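Local coordinates for HicA3 Toxin (Yersinia pestis, PDB 4P78), which acts as the toxin of a toxin-antitoxin pair, probably an mRNA-cleaving ribonuclease held in check by its antitoxin HicB3, at residues A13-R18 / K38-P43; S27-C32 / L42-K47. All blocks are in the same frame, centred on the assembly; numbering follows the deposited sequence.

Interaction 1. Residues A13-R18 / K38-P43; sequences AGWQIR and KIITLP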
loop_
_atom_site.group_PDB
_atom_site.type_symbol
_atom_site.label_atom_id
_atom_site.label_comp_id
_atom_site.label_asym_id
_atom_site.label_seq_id
_atom_site.Cartn_x
_atom_site.Cartn_y
_atom_site.Cartn_z
ATOM N N ALA C 13 2.850 -24.868 20.695
ATOM C CA ALA C 13 2.488 -25.595 19.486
ATOM C C ALA C 13 3.690 -26.311 18.881
ATOM O O ALA C 13 3.622 -26.790 17.741
ATOM C CB ALA C 13 1.857 -24.651 18.459
ATOM N N GLY C 14 4.789 -26.377 19.632
ATOM C CA GLY C 14 5.944 -27.156 19.210
ATOM C C GLY C 14 7.053 -26.386 18.511
ATOM O O GLY C 14 8.053 -26.974 18.096
ATOM N N TRP C 15 6.882 -25.074 18.377
ATOM C CA TRP C 15 7.911 -24.222 17.789
ATOM C C TRP C 15 8.981 -23.863 18.820
ATOM O O TRP C 15 8.716 -23.852 20.021
ATOM C CB TRP C 15 7.275 -22.941 17.211
ATOM C CG TRP C 15 6.394 -23.235 16.031
ATOM C CD1 TRP C 15 5.102 -23.690 16.061
ATOM C CD2 TRP C 15 6.752 -23.134 14.643
ATOM N NE1 TRP C 15 4.639 -23.881 14.777
ATOM C CE2 TRP C 15 5.634 -23.551 13.890
ATOM C CE3 TRP C 15 7.909 -22.733 13.966
ATOM C CZ2 TRP C 15 5.633 -23.563 12.493
ATOM C CZ3 TRP C 15 7.913 -22.751 12.586
ATOM C CH2 TRP C 15 6.781 -23.161 11.861
ATOM N N GLN C 16 10.187 -23.560 18.347
ATOM C CA GLN C 16 11.268 -23.135 19.234
ATOM C C GLN C 16 11.871 -21.832 18.740
ATOM O O GLN C 16 11.977 -21.632 17.544
ATOM C CB GLN C 16 12.358 -24.207 19.317
ATOM C CG GLN C 16 11.893 -25.512 19.955
ATOM C CD GLN C 16 12.845 -26.682 19.701
ATOM O OE1 GLN C 16 13.981 -26.499 19.264
ATOM N NE2 GLN C 16 12.366 -27.896 19.965
ATOM N N ILE C 17 12.274 -20.966 19.662
ATOM C CA ILE C 17 13.042 -19.778 19.324
ATOM C C ILE C 17 14.346 -20.202 18.678
ATOM O O ILE C 17 15.110 -20.990 19.240
ATOM C CB ILE C 17 13.351 -18.910 20.554
ATOM C CG1 ILE C 17 12.053 -18.401 21.188
ATOM C CG2 ILE C 17 14.297 -17.747 20.158
ATOM C CD1 ILE C 17 12.214 -17.758 22.566
ATOM N N ARG C 18 14.580 -19.685 17.482
ATOM C CA ARG C 18 15.807 -19.936 16.766
ATOM C C ARG C 18 16.829 -18.868 17.171
ATOM O O ARG C 18 17.964 -19.163 17.542
ATOM C CB ARG C 18 15.522 -19.934 15.260
ATOM C CG ARG C 18 16.671 -20.280 14.368
ATOM C CD ARG C 18 16.207 -20.305 12.884
ATOM N NE ARG C 18 17.350 -20.240 11.975
ATOM C CZ ARG C 18 17.887 -19.109 11.542
ATOM N NH1 ARG C 18 17.370 -17.942 11.915
ATOM N NH2 ARG C 18 18.930 -19.143 10.727
ATOM N N LYS C 38 10.316 -25.059 7.934
ATOM C CA LYS C 38 9.728 -23.728 7.832
ATOM C C LYS C 38 10.301 -22.786 8.885
ATOM O O LYS C 38 10.864 -23.225 9.899
ATOM C CB LYS C 38 8.211 -23.802 7.973
ATOM C CG LYS C 38 7.516 -24.652 6.908
ATOM C CD LYS C 38 6.009 -24.476 6.994
ATOM C CE LYS C 38 5.275 -25.219 5.891
ATOM N NZ LYS C 38 4.810 -26.567 6.337
ATOM N N ILE C 39 10.154 -21.489 8.636
ATOM C CA ILE C 39 10.572 -20.455 9.569
ATOM C C ILE C 39 9.387 -19.550 9.851
ATOM O O ILE C 39 8.592 -19.256 8.953
ATOM C CB ILE C 39 11.755 -19.612 9.012
ATOM C CG1 ILE C 39 13.024 -20.459 8.879
ATOM C CG2 ILE C 39 12.020 -18.384 9.891
ATOM C CD1 ILE C 39 13.709 -20.771 10.187
ATOM N N ILE C 40 9.248 -19.123 11.099
ATOM C CA ILE C 40 8.365 -18.010 11.407
ATOM C C ILE C 40 9.223 -16.813 11.801
ATOM O O ILE C 40 10.095 -16.924 12.661
ATOM C CB ILE C 40 7.358 -18.361 12.513
ATOM C CG1 ILE C 40 6.404 -19.437 11.994
ATOM C CG2 ILE C 40 6.564 -17.111 12.956
ATOM C CD1 ILE C 40 5.351 -19.843 12.963
ATOM N N THR C 41 9.008 -15.686 11.122
ATOM C CA THR C 41 9.682 -14.436 11.459
ATOM C C THR C 41 8.676 -13.459 12.062
ATOM O O THR C 41 7.694 -13.071 11.411
ATOM C CB THR C 41 10.367 -13.778 10.217
ATOM O OG1 THR C 41 11.308 -14.685 9.632
ATOM C CG2 THR C 41 11.090 -12.506 10.612
ATOM N N LEU C 42 8.931 -13.073 13.311
ATOM C CA LEU C 42 8.068 -12.165 14.068
ATOM C C LEU C 42 8.725 -10.827 14.357
ATOM O O LEU C 42 9.906 -10.777 14.693
ATOM C CB LEU C 42 7.673 -12.785 15.411
ATOM C CG LEU C 42 6.740 -13.981 15.434
ATOM C CD1 LEU C 42 6.546 -14.444 16.879
ATOM C CD2 LEU C 42 5.428 -13.546 14.808
ATOM N N PRO C 43 7.949 -9.734 14.256
ATOM C CA PRO C 43 8.418 -8.447 14.783
ATOM C C PRO C 43 8.513 -8.511 16.309
ATOM O O PRO C 43 7.656 -9.130 16.936
ATOM C CB PRO C 43 7.330 -7.459 14.349
ATOM C CG PRO C 43 6.088 -8.292 14.248
ATOM C CD PRO C 43 6.548 -9.677 13.796
#
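On the two faces of the three-stranded antiparallel sheet, side chains from edge strand 16-22 and the turn before it meet those of the other edge strand, 36-44: Trp-15 on Ile-40 toward the helices, Arg-18 on Ile-39 toward the antitoxin. Trp-15 sits just ahead of its strand, after Gly-14, whose positive phi makes it the C-prime residue of the Schellman motif ending helix 3-12. With CG anti to the carbonyl carbon (chi1 -67°), the indole leans toward strand 36-44 and offers a face to Ile-40. This is a CH-pi contact: CD1 of Ile-40 stands 3.6 Å from the centroid of the six-membered ring of Trp-15, almost on the ring normal. CG1 of Ile-40 follows at 3.7 Å from CZ3 of Trp-15, so the CG1-CD1 branch lies over the indole. Lys-38 adds its backbone O, 4.0 Å from Trp-15 CZ3. NE1 of Trp-15 makes a weak hydrogen bond to the O of Ala-61.

The extended Arg-18 chain crosses Ile-39 at about a right angle, bringing CD of Arg-18 to 3.7 Å from CD1 of Ile-39. Beyond that point, Arg-18 NE forms a salt bridge with Glu-52 of the HicB3 antitoxin chain, and NH1 bonds to Thr-30 OG1. Helix, three antiparallel strands, helix, with the helices over one sheet face, is the double-stranded-RNA-binding-domain-like fold of HicA toxins; the other face here meets the antitoxin.

Interaction 2. Residues S27-C32 / L42-K47; sequences SHVTLC and LPYPRK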
loop_
_atom_site.group_PDB
_atom_site.type_symbol
_atom_site.label_atom_id
_atom_site.label_comp_id
_atom_site.label_asym_id
_atom_site.label_seq_id
_atom_site.Cartn_x
_atom_site.Cartn_y
_atom_site.Cartn_z
ATOM N N SER C 27 14.007 -5.048 15.965
ATOM C CA SER C 27 14.499 -6.414 15.907
ATOM C C SER C 27 13.375 -7.400 15.559
ATOM O O SER C 27 12.186 -7.041 15.445
ATOM C CB SER C 27 15.208 -6.800 17.224
ATOM O OG SER C 27 14.312 -7.229 18.242
ATOM N N HIS C 28 13.789 -8.635 15.330
ATOM C CA HIS C 28 12.915 -9.708 14.892
ATOM C C HIS C 28 13.280 -10.945 15.684
ATOM O O HIS C 28 14.414 -11.068 16.137
ATOM C CB HIS C 28 13.081 -9.991 13.393
ATOM C CG HIS C 28 13.058 -8.765 12.539
ATOM N ND1 HIS C 28 11.945 -8.381 11.825
ATOM C CD2 HIS C 28 14.009 -7.830 12.296
ATOM C CE1 HIS C 28 12.213 -7.261 11.175
ATOM N NE2 HIS C 28 13.460 -6.912 11.439
ATOM N N VAL C 29 12.330 -11.859 15.837
ATOM C CA VAL C 29 12.634 -13.172 16.390
ATOM C C VAL C 29 12.251 -14.215 15.323
ATOM O O VAL C 29 11.160 -14.148 14.758
ATOM C CB VAL C 29 11.894 -13.400 17.731
ATOM C CG1 VAL C 29 12.041 -14.840 18.229
ATOM C CG2 VAL C 29 12.412 -12.430 18.797
ATOM N N THR C 30 13.171 -15.124 15.001
ATOM C CA THR C 30 12.844 -16.261 14.140
ATOM C C THR C 30 12.586 -17.523 14.970
ATOM O O THR C 30 13.194 -17.738 16.030
ATOM C CB THR C 30 13.952 -16.563 13.090
ATOM O OG1 THR C 30 15.173 -16.974 13.723
ATOM C CG2 THR C 30 14.195 -15.355 12.193
ATOM N N LEU C 31 11.657 -18.341 14.503
ATOM C CA LEU C 31 11.371 -19.605 15.174
ATOM C C LEU C 31 11.394 -20.721 14.163
ATOM O O LEU C 31 11.184 -20.490 12.973
ATOM C CB LEU C 31 10.018 -19.578 15.878
ATOM C CG LEU C 31 9.830 -18.491 16.943
ATOM C CD1 LEU C 31 9.130 -17.234 16.356
ATOM C CD2 LEU C 31 9.065 -19.076 18.126
ATOM N N CYS C 32 11.642 -21.930 14.649
ATOM C CA CYS C 32 11.611 -23.121 13.824
ATOM C C CYS C 32 10.922 -24.233 14.598
ATOM O O CYS C 32 10.722 -24.129 15.806
ATOM C CB CYS C 32 13.023 -23.544 13.428
ATOM S SG CYS C 32 14.092 -23.886 14.840
ATOM N N LEU C 42 8.931 -13.073 13.311
ATOM C CA LEU C 42 8.068 -12.165 14.068
ATOM C C LEU C 42 8.725 -10.827 14.357
ATOM O O LEU C 42 9.906 -10.777 14.693
ATOM C CB LEU C 42 7.673 -12.785 15.411
ATOM C CG LEU C 42 6.740 -13.981 15.434
ATOM C CD1 LEU C 42 6.546 -14.444 16.879
ATOM C CD2 LEU C 42 5.428 -13.546 14.808
ATOM N N PRO C 43 7.949 -9.734 14.256
ATOM C CA PRO C 43 8.418 -8.447 14.783
ATOM C C PRO C 43 8.513 -8.511 16.309
ATOM O O PRO C 43 7.656 -9.130 16.936
ATOM C CB PRO C 43 7.330 -7.459 14.349
ATOM C CG PRO C 43 6.088 -8.292 14.248
ATOM C CD PRO C 43 6.548 -9.677 13.796
ATOM N N TYR C 44 9.515 -7.879 16.905
ATOM C CA TYR C 44 9.678 -7.975 18.356
ATOM C C TYR C 44 10.486 -6.784 18.874
ATOM O O TYR C 44 11.446 -6.352 18.231
ATOM C CB TYR C 44 10.339 -9.329 18.718
ATOM C CG TYR C 44 10.946 -9.425 20.112
ATOM C CD1 TYR C 44 10.219 -9.934 21.182
ATOM C CD2 TYR C 44 12.250 -9.012 20.344
ATOM C CE1 TYR C 44 10.773 -10.015 22.446
ATOM C CE2 TYR C 44 12.813 -9.086 21.599
ATOM C CZ TYR C 44 12.075 -9.585 22.642
ATOM O OH TYR C 44 12.653 -9.645 23.876
ATOM N N PRO C 45 10.094 -6.232 20.030
ATOM C CA PRO C 45 8.922 -6.593 20.834
ATOM C C PRO C 45 7.707 -5.710 20.526
ATOM O O PRO C 45 7.873 -4.539 20.192
ATOM C CB PRO C 45 9.417 -6.364 22.260
ATOM C CG PRO C 45 10.350 -5.165 22.114
ATOM C CD PRO C 45 10.961 -5.264 20.733
ATOM N N ARG C 46 6.504 -6.263 20.634
ATOM C CA ARG C 46 5.287 -5.510 20.357
ATOM C C ARG C 46 4.357 -5.586 21.559
ATOM O O ARG C 46 4.211 -6.651 22.158
ATOM C CB ARG C 46 4.570 -6.059 19.110
ATOM C CG ARG C 46 5.451 -6.224 17.886
ATOM C CD ARG C 46 6.094 -4.900 17.501
ATOM N NE ARG C 46 5.102 -3.911 17.093
ATOM C CZ ARG C 46 5.384 -2.639 16.837
ATOM N NH1 ARG C 46 6.627 -2.193 16.966
ATOM N NH2 ARG C 46 4.423 -1.810 16.461
ATOM N N LYS C 47 3.708 -4.473 21.897
ATOM C CA LYS C 47 2.781 -4.442 23.030
ATOM C C LYS C 47 1.376 -4.889 22.633
ATOM O O LYS C 47 0.537 -5.166 23.486
ATOM C CB LYS C 47 2.711 -3.034 23.631
ATOM C CG LYS C 47 4.058 -2.451 24.022
ATOM C CD LYS C 47 4.337 -1.180 23.223
ATOM C CE LYS C 47 5.122 -0.150 24.029
ATOM N NZ LYS C 47 5.557 1.000 23.171
#
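The carbonyl O of Leu-42 accepts the N-H of Val-29, at 2.9 Å from N to that O, and is also approached, less directly, by the CA-H of His-28, with CA 3.2 Å from the same Leu-42 O. The Val-29 bond arrives in the carbonyl plane. Its return bond, Leu-42 N to Val-29 O, also measures 2.9 Å and is nearly straight (173° at the hydrogen), completing an antiparallel hydrogen-bonded pair. Pro-43, with no N-H to give, forms the next, non-hydrogen-bonded pair with His-28, their side chains diverging.

The pairing is looser at Ser-27 and Tyr-44. Tyr-44 N reaches Ser-27 O at 3.2 Å, from above the carbonyl plane. The hydroxyl adds a bond of its own: chi1 of 83° sets OG between the backbone N and the carbonyl carbon, and from there Ser-27 OG donates to Tyr-44 O at 3.0 Å. The same OG lies at the edge of the Tyr-44 ring, in its plane. Val-29 CG2 covers one face of that ring in a CH-pi contact, 3.6 Å from Tyr-44 CG, while the CB of Pro-45, joined by a cis peptide, lies over the opposite face; the tyrosine is thus sandwiched. Further along, CD1 of Leu-31 meets CD1 of Leu-42 at 3.8 Å.

Leu-42 in turn packs on Leu-6, Ile-7 and Leu-10 of helix 3-12, and Tyr-44 touches Ser-3 of that helix. Across the sheet, His-28 and Thr-30 pack on Val-44 of the HicB3 antitoxin chain, and strand 16-22 borders strand 27-33 on its other edge.

Both contacts draw on strand 36-44 and share Leu-42 and Pro-43. Interaction 2 zips it to its hairpin partner, strand 27-33, so main-chain hydrogen bonding dominates, and it ends at a partly exposed tyrosine. Interaction 1 spans two strands that are not neighbours, without hydrogen bonds between them; mostly side chains meet, the indole also resting near the main chain of strand 36-44, and the contact is more buried. Strand 27-33 closes the gap: Gln-16 N lies 2.7 Å from Cys-32 O, and Arg-18 N 2.8 Å from Thr-30 O, both probable hydrogen bonds. Toward the HicB3 antitoxin chain, 13-18/38-43 offers Arg-18 to Glu-52, hydrogen bonds from Thr-41 and packing; interaction 2 mainly packing and weak polar contacts.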